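Local coordinates for K5 lyase (Enterobacteria phage k1-5, PDB 2X3H), which probably cleaves the capsular K5 polysaccharide, a heparin-like glycosaminoglycan, by beta-elimination as part of a trimeric phage tail spike, at residues Lys179-Ser184 with Thr211-Gly216; Tyr236-Ala241 with Asp260-Thr265; Val366-Ser371 with Val387-Pro392; Val333-Cys338 with Ala350-Phe355; Thr95-Val100 with Asp114-Gly119. All blocks are in the same frame, centred on the assembly; numbering follows the deposited sequence.

Interaction 1: Lys179-Ser184 with Thr211-Gly216; sequences KGTGFS and TNKAAG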
# COMPACT_ATOMS: atom_id res chain seq x y z
N LYS A 179 -18.12 -28.63 6.20
CA LYS A 179 -18.11 -29.05 7.60
C LYS A 179 -16.86 -29.86 7.98
O LYS A 179 -16.07 -30.25 7.10
CB LYS A 179 -19.34 -29.93 7.91
CG LYS A 179 -20.68 -29.24 7.76
CD LYS A 179 -21.83 -30.22 8.03
CE LYS A 179 -23.17 -29.57 7.69
NZ LYS A 179 -24.36 -30.46 7.92
N GLY A 180 -16.72 -30.14 9.28
CA GLY A 180 -15.70 -31.07 9.76
C GLY A 180 -14.29 -30.58 9.56
O GLY A 180 -14.03 -29.37 9.53
N THR A 181 -13.37 -31.53 9.41
CA THR A 181 -11.98 -31.20 9.22
C THR A 181 -11.57 -31.41 7.77
O THR A 181 -12.12 -32.27 7.06
CB THR A 181 -11.07 -31.99 10.17
OG1 THR A 181 -11.26 -33.40 9.94
CG2 THR A 181 -11.43 -31.66 11.61
N GLY A 182 -10.61 -30.59 7.33
CA GLY A 182 -10.17 -30.56 5.95
C GLY A 182 -10.44 -29.20 5.35
O GLY A 182 -10.80 -28.26 6.05
N PHE A 183 -10.29 -29.13 4.03
CA PHE A 183 -10.34 -27.87 3.29
C PHE A 183 -11.29 -27.93 2.10
O PHE A 183 -11.52 -29.00 1.51
CB PHE A 183 -8.94 -27.51 2.80
CG PHE A 183 -7.97 -27.28 3.92
CD1 PHE A 183 -7.73 -25.99 4.37
CD2 PHE A 183 -7.33 -28.34 4.54
CE1 PHE A 183 -6.86 -25.75 5.42
CE2 PHE A 183 -6.45 -28.11 5.60
CZ PHE A 183 -6.22 -26.82 6.04
N SER A 184 -11.82 -26.77 1.73
CA SER A 184 -12.64 -26.69 0.52
C SER A 184 -11.80 -26.91 -0.72
O SER A 184 -12.15 -27.70 -1.58
CB SER A 184 -13.39 -25.35 0.46
OG SER A 184 -14.35 -25.29 1.50
N THR A 211 -13.46 -23.38 17.98
CA THR A 211 -12.09 -22.89 18.17
C THR A 211 -11.07 -23.99 17.90
O THR A 211 -11.18 -25.09 18.44
CB THR A 211 -11.87 -22.33 19.60
OG1 THR A 211 -12.95 -21.45 19.95
CG2 THR A 211 -10.55 -21.58 19.68
N ASN A 212 -10.09 -23.66 17.05
CA ASN A 212 -8.94 -24.52 16.74
C ASN A 212 -9.27 -25.74 15.88
O ASN A 212 -8.41 -26.59 15.66
CB ASN A 212 -8.19 -24.97 18.02
CG ASN A 212 -7.63 -23.80 18.82
OD1 ASN A 212 -7.24 -22.78 18.27
ND2 ASN A 212 -7.57 -23.97 20.14
N LYS A 213 -10.51 -25.84 15.38
CA LYS A 213 -10.84 -26.97 14.52
C LYS A 213 -10.03 -26.88 13.22
O LYS A 213 -9.88 -25.80 12.65
CB LYS A 213 -12.35 -27.05 14.23
CG LYS A 213 -12.75 -28.43 13.75
CD LYS A 213 -14.14 -28.50 13.14
CE LYS A 213 -15.24 -28.09 14.07
NZ LYS A 213 -16.57 -28.53 13.52
N ALA A 214 -9.49 -28.02 12.78
CA ALA A 214 -8.56 -28.09 11.65
C ALA A 214 -9.24 -28.05 10.29
O ALA A 214 -9.33 -29.07 9.59
CB ALA A 214 -7.68 -29.35 11.76
N ALA A 215 -9.75 -26.88 9.93
CA ALA A 215 -10.38 -26.69 8.63
C ALA A 215 -10.10 -25.28 8.13
O ALA A 215 -9.86 -24.37 8.91
CB ALA A 215 -11.89 -26.94 8.71
N GLY A 216 -10.15 -25.12 6.81
CA GLY A 216 -10.05 -23.83 6.17
C GLY A 216 -10.67 -23.87 4.80
O GLY A 216 -11.14 -24.92 4.34
O HOH W 1 -18.50 -28.71 11.11
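G182 and F183 run parallel to A215 and G216 as a two-residue ladder, in which G182 N gives a nearly straight bond to A214 O (3.0 Å, 167°). G182 O then takes G216 N at 3.3 Å, and S184 N reaches G216 O at the corner of the chain. A214 is the centre of an inverse gamma turn.

Side chains pack around this ladder mostly against backbone. CB of A215 touches two carbonyl oxygens, G182 O at 3.2 Å and G180 O at 3.3 Å. The F183 ring approaches G216 obliquely, with CD1 3.5 Å from G216 N. T181 and K213 cross at about a right angle, CG2 of the threonine 4.1 Å from CG of the lysine, while T181 OG1 bonds to Q156. The extended first two torsions of K213 (chi1 -161°) lay CD near G180 O, and the bend at chi3 (-60°) turns NZ toward G208 O and D153 O; a water also joins G180 N to this amine, weakly on the lysine side.

Such short parallel pairing between equivalent points of successive turns is characteristic of a parallel beta-helix, the architecture of many phage tail spikes.

Interaction 2: Tyr236-Ala241 with Asp260-Thr265; sequences YPQFGA and DCQHVT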
# COMPACT_ATOMS: atom_id res chain seq x y z
N TYR A 236 -15.12 -20.08 8.83
CA TYR A 236 -14.09 -21.12 8.92
C TYR A 236 -13.27 -21.00 10.20
O TYR A 236 -13.05 -19.90 10.72
CB TYR A 236 -13.16 -21.09 7.71
CG TYR A 236 -13.75 -21.65 6.43
CD1 TYR A 236 -14.56 -20.87 5.62
CD2 TYR A 236 -13.47 -22.95 6.02
CE1 TYR A 236 -15.08 -21.36 4.44
CE2 TYR A 236 -14.00 -23.46 4.82
CZ TYR A 236 -14.80 -22.66 4.04
OH TYR A 236 -15.31 -23.11 2.86
N PRO A 237 -12.80 -22.15 10.74
CA PRO A 237 -12.03 -22.13 11.98
C PRO A 237 -10.52 -21.90 11.81
O PRO A 237 -10.14 -20.88 11.23
CB PRO A 237 -12.36 -23.50 12.60
CG PRO A 237 -12.57 -24.38 11.42
CD PRO A 237 -13.08 -23.53 10.28
N GLN A 238 -9.68 -22.81 12.30
CA GLN A 238 -8.25 -22.51 12.48
C GLN A 238 -7.57 -21.93 11.25
O GLN A 238 -6.82 -20.94 11.34
CB GLN A 238 -7.48 -23.75 12.91
CG GLN A 238 -5.99 -23.55 13.00
CD GLN A 238 -5.54 -22.90 14.29
OE1 GLN A 238 -4.49 -23.24 14.83
NE2 GLN A 238 -6.33 -21.95 14.79
N PHE A 239 -7.78 -22.55 10.09
CA PHE A 239 -7.01 -22.16 8.91
C PHE A 239 -7.66 -21.11 8.03
O PHE A 239 -7.11 -20.72 6.99
CB PHE A 239 -6.50 -23.40 8.18
CG PHE A 239 -5.68 -24.28 9.06
CD1 PHE A 239 -4.43 -23.86 9.50
CD2 PHE A 239 -6.17 -25.49 9.52
CE1 PHE A 239 -3.67 -24.63 10.34
CE2 PHE A 239 -5.40 -26.27 10.37
CZ PHE A 239 -4.15 -25.84 10.78
N GLY A 240 -8.83 -20.65 8.45
CA GLY A 240 -9.43 -19.42 7.90
C GLY A 240 -9.78 -19.46 6.42
O GLY A 240 -10.21 -20.50 5.89
N ALA A 241 -9.65 -18.30 5.77
CA ALA A 241 -10.01 -18.14 4.37
C ALA A 241 -8.91 -18.62 3.42
O ALA A 241 -9.20 -19.31 2.45
CB ALA A 241 -10.38 -16.67 4.08
N ASP A 260 -16.41 -13.83 10.32
CA ASP A 260 -16.57 -14.73 11.48
C ASP A 260 -15.67 -15.98 11.45
O ASP A 260 -16.04 -17.05 11.94
CB ASP A 260 -18.04 -15.11 11.64
CG ASP A 260 -18.97 -13.89 11.62
OD1 ASP A 260 -18.86 -13.05 12.54
OD2 ASP A 260 -19.78 -13.76 10.68
N CYS A 261 -14.48 -15.83 10.87
CA CYS A 261 -13.46 -16.89 10.85
C CYS A 261 -12.55 -16.78 12.07
O CYS A 261 -12.46 -15.72 12.67
CB CYS A 261 -12.59 -16.75 9.60
SG CYS A 261 -13.48 -16.93 8.04
N GLN A 262 -11.83 -17.85 12.42
CA GLN A 262 -10.92 -17.73 13.56
C GLN A 262 -9.77 -16.79 13.22
O GLN A 262 -9.43 -15.89 13.99
CB GLN A 262 -10.37 -19.09 14.02
CG GLN A 262 -9.61 -19.01 15.33
CD GLN A 262 -9.20 -20.38 15.86
OE1 GLN A 262 -9.77 -21.40 15.45
NE2 GLN A 262 -8.22 -20.41 16.77
N HIS A 263 -9.18 -17.03 12.04
CA HIS A 263 -8.13 -16.21 11.44
C HIS A 263 -8.57 -16.02 9.98
O HIS A 263 -9.30 -16.86 9.44
CB HIS A 263 -6.79 -16.95 11.42
CG HIS A 263 -6.42 -17.62 12.72
ND1 HIS A 263 -6.02 -16.93 13.84
CD2 HIS A 263 -6.33 -18.94 13.04
CE1 HIS A 263 -5.72 -17.78 14.81
NE2 HIS A 263 -5.91 -19.01 14.35
N VAL A 264 -8.16 -14.92 9.34
CA VAL A 264 -8.51 -14.74 7.93
C VAL A 264 -7.45 -15.29 6.97
O VAL A 264 -7.77 -16.15 6.15
CB VAL A 264 -8.92 -13.29 7.59
CG1 VAL A 264 -9.32 -13.18 6.11
CG2 VAL A 264 -10.09 -12.89 8.45
N THR A 265 -6.21 -14.81 7.07
CA THR A 265 -5.09 -15.47 6.39
C THR A 265 -4.14 -16.07 7.42
O THR A 265 -3.96 -15.53 8.52
CB THR A 265 -4.33 -14.53 5.43
OG1 THR A 265 -3.62 -13.54 6.17
CG2 THR A 265 -5.29 -13.86 4.45
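The side chains of Q238 and H263 run side by side, pointing the same way, with amide and ring planes 52° apart. CG of Q262 covers one face of the imidazole, 3.8 Å above it and offset toward the rim, while Q238 CG lies 3.6 Å above the centre of the F239 ring. The Q238 and Q262 side chains cross at a slant, their amide planes 48° apart. The Q238 chain leaves anti to its backbone nitrogen (chi1 175°) and then bends at chi2, which swings its amide across to this polar group. Q262 is extended instead; its OE1 accepts N212 N, and its CB packs 3.3 Å from P237 O.

Backbone bonds clamp the turns at both ends. Q262 N meets Y236 O at 2.9 Å, and A241 N meets V264 O at 2.9 Å. Between them P237 to G240 form a type I turn, and G240 CA comes within 3.0 Å of H263 O, a buried carbonyl for which the model offers no hydrogen-bond partner. CB of A241 also touches V264 CG1 at 4.2 Å.

The two loops are stacked corners: one joins strand 227-234 to 242-245, the other strand 252-259 to 266-268. V264 and A241 both pack on V256, and Y236 OH reaches S184, two turns earlier.

Interaction 3: Val366-Ser371 with Val387-Pro392; sequences VFPSYS and VEVKHP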
# COMPACT_ATOMS: atom_id res chain seq x y z
N VAL A 366 0.69 0.64 11.93
CA VAL A 366 -0.59 0.28 12.54
C VAL A 366 -1.44 1.48 12.95
O VAL A 366 -0.90 2.55 13.26
CB VAL A 366 -0.37 -0.63 13.76
CG1 VAL A 366 0.40 -1.91 13.33
CG2 VAL A 366 0.37 0.10 14.86
N PHE A 367 -2.75 1.24 12.99
CA PHE A 367 -3.75 2.25 13.32
C PHE A 367 -4.71 1.61 14.35
O PHE A 367 -5.72 1.02 13.96
CB PHE A 367 -4.56 2.61 12.06
CG PHE A 367 -3.73 3.21 10.96
CD1 PHE A 367 -3.10 2.40 10.02
CD2 PHE A 367 -3.56 4.59 10.87
CE1 PHE A 367 -2.32 2.96 9.00
CE2 PHE A 367 -2.80 5.15 9.87
CZ PHE A 367 -2.17 4.35 8.93
N PRO A 368 -4.38 1.70 15.65
CA PRO A 368 -5.23 1.17 16.73
C PRO A 368 -6.42 2.11 17.01
O PRO A 368 -6.45 2.81 18.03
CB PRO A 368 -4.27 1.08 17.92
CG PRO A 368 -3.29 2.22 17.68
CD PRO A 368 -3.10 2.25 16.17
N SER A 369 -7.37 2.12 16.08
CA SER A 369 -8.55 2.99 16.17
C SER A 369 -9.61 2.37 17.08
O SER A 369 -10.71 2.01 16.65
CB SER A 369 -9.10 3.25 14.77
OG SER A 369 -8.08 3.84 13.95
N TYR A 370 -9.25 2.23 18.35
CA TYR A 370 -10.11 1.62 19.35
C TYR A 370 -9.68 2.06 20.74
O TYR A 370 -8.55 2.53 20.93
CB TYR A 370 -10.08 0.09 19.21
CG TYR A 370 -8.70 -0.54 19.35
CD1 TYR A 370 -8.10 -0.68 20.60
CD2 TYR A 370 -8.02 -1.02 18.23
CE1 TYR A 370 -6.85 -1.27 20.74
CE2 TYR A 370 -6.76 -1.61 18.36
CZ TYR A 370 -6.18 -1.73 19.60
OH TYR A 370 -4.95 -2.32 19.73
N SER A 371 -10.57 1.89 21.71
CA SER A 371 -10.32 2.39 23.07
C SER A 371 -9.68 1.39 24.05
O SER A 371 -9.16 1.79 25.10
CB SER A 371 -11.59 2.98 23.67
OG SER A 371 -12.58 1.98 23.87
N VAL A 387 7.82 -0.68 15.12
CA VAL A 387 6.39 -0.44 14.94
C VAL A 387 6.17 1.06 14.79
O VAL A 387 6.59 1.84 15.65
CB VAL A 387 5.54 -0.96 16.13
CG1 VAL A 387 4.09 -0.50 16.00
CG2 VAL A 387 5.61 -2.48 16.21
N GLU A 388 5.51 1.45 13.69
CA GLU A 388 5.05 2.83 13.54
C GLU A 388 3.56 2.89 13.77
O GLU A 388 2.78 2.35 12.98
CB GLU A 388 5.37 3.36 12.14
CG GLU A 388 6.84 3.55 11.90
CD GLU A 388 7.08 4.51 10.76
OE1 GLU A 388 6.96 4.08 9.59
OE2 GLU A 388 7.37 5.69 11.04
N VAL A 389 3.17 3.53 14.87
CA VAL A 389 1.78 3.79 15.18
C VAL A 389 1.41 5.05 14.40
O VAL A 389 1.69 6.16 14.85
CB VAL A 389 1.58 3.96 16.70
CG1 VAL A 389 0.13 4.30 17.04
CG2 VAL A 389 2.03 2.70 17.44
N LYS A 390 0.82 4.86 13.22
CA LYS A 390 0.63 5.97 12.27
C LYS A 390 -0.49 6.92 12.69
O LYS A 390 -0.45 8.11 12.37
CB LYS A 390 0.39 5.46 10.85
CG LYS A 390 1.55 4.66 10.26
CD LYS A 390 2.52 5.52 9.47
CE LYS A 390 3.40 6.36 10.37
NZ LYS A 390 2.84 7.73 10.57
N HIS A 391 -1.49 6.38 13.38
CA HIS A 391 -2.44 7.22 14.10
C HIS A 391 -2.72 6.57 15.45
O HIS A 391 -2.95 5.36 15.52
CB HIS A 391 -3.72 7.47 13.32
CG HIS A 391 -4.56 8.55 13.94
ND1 HIS A 391 -4.59 9.84 13.47
CD2 HIS A 391 -5.34 8.52 15.04
CE1 HIS A 391 -5.38 10.57 14.25
NE2 HIS A 391 -5.84 9.79 15.21
N PRO A 392 -2.65 7.35 16.53
CA PRO A 392 -2.77 6.78 17.87
C PRO A 392 -4.21 6.56 18.37
O PRO A 392 -4.39 6.27 19.56
CB PRO A 392 -2.08 7.84 18.74
CG PRO A 392 -2.42 9.12 18.06
CD PRO A 392 -2.38 8.80 16.57
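With CG anti to the carbonyl carbon (chi1 -62°), the F367 ring is carried toward K390 and H391. CE2 and CZ both lie 3.4 Å from K390 CB, an oblique approach, and CD2 comes 3.8 Å from H391 CB. K390 CG has the same kind of first torsion, but its chain bends at every later bond, and the ammonium end turns away from the ring. It is the lysine's hydrocarbon root that does the packing.

V366 works on the other face. Its CG2 occupies the position between backbone nitrogen and carbonyl carbon, and from there it touches CG1 of V387 at 3.9 Å and CG2 of V389 at 4.0 Å. The remaining branch of V389, CG1, is set against P368 CD, so each methyl of this valine has its own partner. P368 CD also lies 3.2 Å from H391 O.

The backbone provides the frame. V366 N bonds to E388 O and K390 N to V366 O, both at 2.9 Å and nearly along the C=O axis, which places V366 opposite V389 in parallel register. The short strand segments 366-369 and 387-389 nevertheless diverge by 46°, and beyond this bridge P368 and S369 form inverse gamma turns. R395 NH1 donates to both P368 O and P392 O, joining the ends. In this trimer F367 also meets Y363 of the second subunit edge-to-face.

Parallel strands one turn apart, with aliphatic side chains such as V366 and V389 stacked inward, are characteristic of a parallel beta-helix.

Interaction 4: Val333-Cys338 with Ala350-Phe355; sequences VLMSGC and ATIARF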
# COMPACT_ATOMS: atom_id res chain seq x y z
N VAL A 333 -2.17 -1.81 9.03
CA VAL A 333 -3.17 -2.56 9.78
C VAL A 333 -4.12 -1.57 10.45
O VAL A 333 -3.73 -0.86 11.38
CB VAL A 333 -2.53 -3.45 10.86
CG1 VAL A 333 -3.59 -4.31 11.54
CG2 VAL A 333 -1.43 -4.33 10.25
N LEU A 334 -5.35 -1.53 9.98
CA LEU A 334 -6.37 -0.66 10.57
C LEU A 334 -7.30 -1.55 11.38
O LEU A 334 -8.00 -2.40 10.83
CB LEU A 334 -7.12 0.08 9.45
CG LEU A 334 -8.33 0.95 9.82
CD1 LEU A 334 -8.23 1.62 11.17
CD2 LEU A 334 -8.70 1.94 8.70
N MET A 335 -7.28 -1.37 12.70
CA MET A 335 -8.10 -2.21 13.58
C MET A 335 -9.05 -1.37 14.43
O MET A 335 -8.67 -0.33 14.96
CB MET A 335 -7.18 -3.08 14.45
CG MET A 335 -7.90 -3.99 15.45
SD MET A 335 -6.70 -5.17 16.08
CE MET A 335 -7.31 -5.52 17.73
N SER A 336 -10.29 -1.82 14.55
CA SER A 336 -11.25 -1.10 15.37
C SER A 336 -12.24 -2.06 15.99
O SER A 336 -12.19 -3.25 15.74
CB SER A 336 -11.96 -0.03 14.54
OG SER A 336 -12.85 -0.62 13.60
N GLY A 337 -13.14 -1.54 16.83
CA GLY A 337 -14.18 -2.38 17.42
C GLY A 337 -13.79 -3.10 18.69
O GLY A 337 -14.46 -4.07 19.08
N CYS A 338 -12.73 -2.64 19.35
CA CYS A 338 -12.32 -3.20 20.64
C CYS A 338 -12.39 -2.15 21.73
O CYS A 338 -11.49 -1.29 21.84
CB CYS A 338 -10.86 -3.70 20.58
SG CYS A 338 -10.53 -4.95 19.33
N ALA A 350 -6.98 -6.44 23.48
CA ALA A 350 -6.65 -6.03 22.12
C ALA A 350 -5.13 -6.02 21.95
O ALA A 350 -4.39 -5.60 22.85
CB ALA A 350 -7.21 -4.63 21.83
N THR A 351 -4.68 -6.47 20.78
CA THR A 351 -3.27 -6.41 20.41
C THR A 351 -3.21 -6.22 18.90
O THR A 351 -3.53 -7.14 18.15
CB THR A 351 -2.55 -7.73 20.76
OG1 THR A 351 -2.67 -7.99 22.17
CG2 THR A 351 -1.07 -7.65 20.41
N ILE A 352 -2.83 -5.03 18.41
CA ILE A 352 -2.84 -4.81 16.96
C ILE A 352 -1.67 -5.49 16.24
O ILE A 352 -1.79 -5.90 15.07
CB ILE A 352 -2.95 -3.29 16.61
CG1 ILE A 352 -3.30 -3.08 15.13
CG2 ILE A 352 -1.67 -2.54 16.96
CD1 ILE A 352 -3.84 -1.71 14.83
N ALA A 353 -0.54 -5.61 16.95
CA ALA A 353 0.61 -6.34 16.41
C ALA A 353 1.26 -7.10 17.56
O ALA A 353 1.60 -6.51 18.59
CB ALA A 353 1.61 -5.35 15.78
N ARG A 354 1.43 -8.41 17.37
CA ARG A 354 2.02 -9.27 18.39
C ARG A 354 3.25 -9.95 17.82
O ARG A 354 3.16 -10.62 16.80
CB ARG A 354 0.99 -10.32 18.85
CG ARG A 354 1.54 -11.31 19.86
CD ARG A 354 0.42 -12.23 20.39
NE ARG A 354 0.91 -13.18 21.39
CZ ARG A 354 0.12 -13.98 22.09
NH1 ARG A 354 -1.20 -13.95 21.93
NH2 ARG A 354 0.67 -14.82 22.97
N PHE A 355 4.39 -9.76 18.49
CA PHE A 355 5.66 -10.30 18.03
C PHE A 355 5.98 -11.48 18.92
O PHE A 355 6.38 -11.33 20.08
CB PHE A 355 6.73 -9.20 18.05
CG PHE A 355 6.38 -8.05 17.13
CD1 PHE A 355 5.61 -7.00 17.60
CD2 PHE A 355 6.79 -8.03 15.81
CE1 PHE A 355 5.25 -5.94 16.74
CE2 PHE A 355 6.45 -6.99 14.96
CZ PHE A 355 5.68 -5.95 15.43
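M335 and I352 slide past each other in opposite directions, and their flanks make up the centre of the contact. CD1 of I352 lies 3.6 Å from M335 CB. SD of M335 in turn comes 4.0 Å from the isoleucine CA, so each chain lies alongside the base of the other. The methionine is extended, CG anti to the backbone nitrogen (chi1 178°), and this straightness carries CE on to the CB of A350 at 4.2 Å, close to the carbonyl of T351.

V333 and I352 also slide past each other in opposite directions. CG1 of V333 lies 3.8 Å from CG1 of the isoleucine, while CD1 of I352 reaches V333 O at 3.6 Å. I352 is thus wedged between V333 and M335, two residues that project from the same side of their strand. At the other end of the contact the packing is lighter: CB of C338 touches the methyl of A350 at 4.0 Å, with SG just beyond.

V366 packs on both V333 and I352, V308 lies against M335, and Y370 covers A350. The contact therefore joins strand 329-336 to the corner at I352, where strand 349-355 changes face, across the interior of the beta-helix.

The chemistry is apolar in its side chains. The segments share no hydrogen bond, and their backbones stay 6.5 Å or more apart between nearest CA atoms, so that cohesion across the interior comes from the fit of methyl, methylene and thioether groups, while the strands find their hydrogen bonds along the stack, as V333 and M335 do with F367.

Interaction 5: Thr95-Val100 with Asp114-Gly119; sequences TISDGV and DGRGSG. Unlike the reference sequence in segment 95-100: I96 (reference Val).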
# COMPACT_ATOMS: atom_id res chain seq x y z
N THR A 95 -18.61 -30.21 -19.54
CA THR A 95 -19.63 -29.30 -19.03
C THR A 95 -20.59 -30.09 -18.16
O THR A 95 -21.19 -31.07 -18.62
CB THR A 95 -20.42 -28.61 -20.16
OG1 THR A 95 -19.53 -27.81 -20.97
CG2 THR A 95 -21.54 -27.72 -19.59
N ILE A 96 -20.74 -29.67 -16.91
CA ILE A 96 -21.69 -30.29 -16.00
C ILE A 96 -22.55 -29.16 -15.42
O ILE A 96 -22.16 -28.49 -14.47
CB ILE A 96 -21.00 -31.12 -14.90
CG1 ILE A 96 -20.16 -32.23 -15.54
CG2 ILE A 96 -22.02 -31.71 -13.95
CD1 ILE A 96 -19.35 -33.04 -14.54
N SER A 97 -23.71 -28.95 -16.04
CA SER A 97 -24.55 -27.82 -15.70
C SER A 97 -26.03 -28.19 -15.62
O SER A 97 -26.41 -29.32 -15.95
CB SER A 97 -24.34 -26.70 -16.74
OG SER A 97 -24.88 -27.04 -18.01
N ASP A 98 -26.83 -27.24 -15.15
CA ASP A 98 -28.30 -27.35 -15.10
C ASP A 98 -28.77 -28.57 -14.31
O ASP A 98 -29.63 -29.34 -14.76
CB ASP A 98 -28.90 -27.38 -16.52
CG ASP A 98 -28.74 -26.06 -17.27
OD1 ASP A 98 -28.41 -25.02 -16.65
OD2 ASP A 98 -28.95 -26.05 -18.51
N GLY A 99 -28.21 -28.76 -13.12
CA GLY A 99 -28.65 -29.85 -12.26
C GLY A 99 -27.80 -30.01 -11.02
O GLY A 99 -26.80 -29.31 -10.83
N VAL A 100 -28.24 -30.94 -10.17
CA VAL A 100 -27.51 -31.33 -8.99
C VAL A 100 -27.08 -32.77 -9.19
O VAL A 100 -27.93 -33.66 -9.35
CB VAL A 100 -28.38 -31.19 -7.72
CG1 VAL A 100 -27.60 -31.62 -6.49
CG2 VAL A 100 -28.89 -29.76 -7.57
N ASP A 114 -16.46 -27.15 -16.46
CA ASP A 114 -17.20 -25.88 -16.38
C ASP A 114 -18.64 -26.21 -16.00
O ASP A 114 -19.23 -27.13 -16.56
CB ASP A 114 -17.17 -25.16 -17.74
CG ASP A 114 -18.01 -23.89 -17.75
OD1 ASP A 114 -18.20 -23.28 -16.68
OD2 ASP A 114 -18.46 -23.47 -18.84
N GLY A 115 -19.17 -25.48 -15.02
CA GLY A 115 -20.55 -25.68 -14.57
C GLY A 115 -21.57 -24.66 -15.06
O GLY A 115 -22.76 -24.74 -14.70
N ARG A 116 -21.13 -23.71 -15.89
CA ARG A 116 -22.00 -22.66 -16.45
C ARG A 116 -22.81 -21.88 -15.38
O ARG A 116 -23.84 -21.26 -15.69
CB ARG A 116 -22.92 -23.24 -17.54
CG ARG A 116 -22.17 -23.85 -18.73
CD ARG A 116 -23.11 -24.52 -19.75
NE ARG A 116 -24.07 -23.60 -20.35
CZ ARG A 116 -25.39 -23.75 -20.32
NH1 ARG A 116 -25.93 -24.81 -19.72
NH2 ARG A 116 -26.17 -22.85 -20.89
N GLY A 117 -22.32 -21.89 -14.14
CA GLY A 117 -23.00 -21.25 -13.02
C GLY A 117 -24.24 -21.96 -12.51
O GLY A 117 -24.90 -21.48 -11.59
N SER A 118 -24.58 -23.10 -13.11
CA SER A 118 -25.80 -23.79 -12.69
C SER A 118 -25.59 -25.24 -12.28
O SER A 118 -26.50 -25.87 -11.72
CB SER A 118 -26.86 -23.73 -13.79
OG SER A 118 -26.45 -24.46 -14.93
N GLY A 119 -24.41 -25.78 -12.54
CA GLY A 119 -24.10 -27.14 -12.11
C GLY A 119 -23.72 -27.19 -10.64
O GLY A 119 -23.01 -26.30 -10.14
O HOH W 2 -28.95 -24.04 -20.27
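S118 OG donates to D98 OD1 at 2.7 Å, meeting the oxygen on its anti side and 34° out of the carboxylate plane. The same oxygen takes the backbone N of A93 in the second subunit. Beside it R116 NH1 bonds to S97 OG at 3.0 Å, almost in the guanidinium plane, and S97 OG is held further by S67 O. The salt bridge from NH1 to D98 OD2 is long and weak at 3.5 Å, and the carboxylate and guanidinium planes stand 73° apart; a water completes the link, donating to OD2 and accepting from R116 NH2. So many partners in the guanidinium plane should fix its rotation.

R116 reaches this place over T95: CD rests 3.6 Å from T95 CG2, and a bend at chi3 (61°) turns the head toward D98. Its own backbone N is tied to D114 OD1. Further out, I96 N bonds to D114 O at 3.0 Å in a short parallel bridge. I96 O is buried without a hydrogen-bond partner in the model; across the contact the CA groups of G115 and G119 approach it, at 3.2 and 3.3 Å. G115 O collects both S118 N and G119 N.

The arrangement is an Asx turn opening a tight loop between strands 112-114 and 119-123, stacked on the previous turn of the beta-helix at a subunit interface, where T95 also packs on R116 of the third subunit.

From the N terminus the contacts follow one another in series, none nesting or crossing, each closing a loop with 11 to 26 residues between its segments. Interaction 5 comes first, about 27 Å between centres from interaction 1. Interactions 1 and 2 then stack directly, about 9 Å between centres, bonded through S184 with Y236 and N212 with Q262, so their corners form a continuous column. Interaction 4 follows, about 16 Å from interaction 2 between centres, and joins strand 329-336 to the corner of strand 349-355 across the interior. Interaction 3 lies against it, about 8 Å between centres, on the neighbouring strand. Interactions 3, 4 and 5 touch the second subunit, whereas interactions 1 and 2 stay within their own chain.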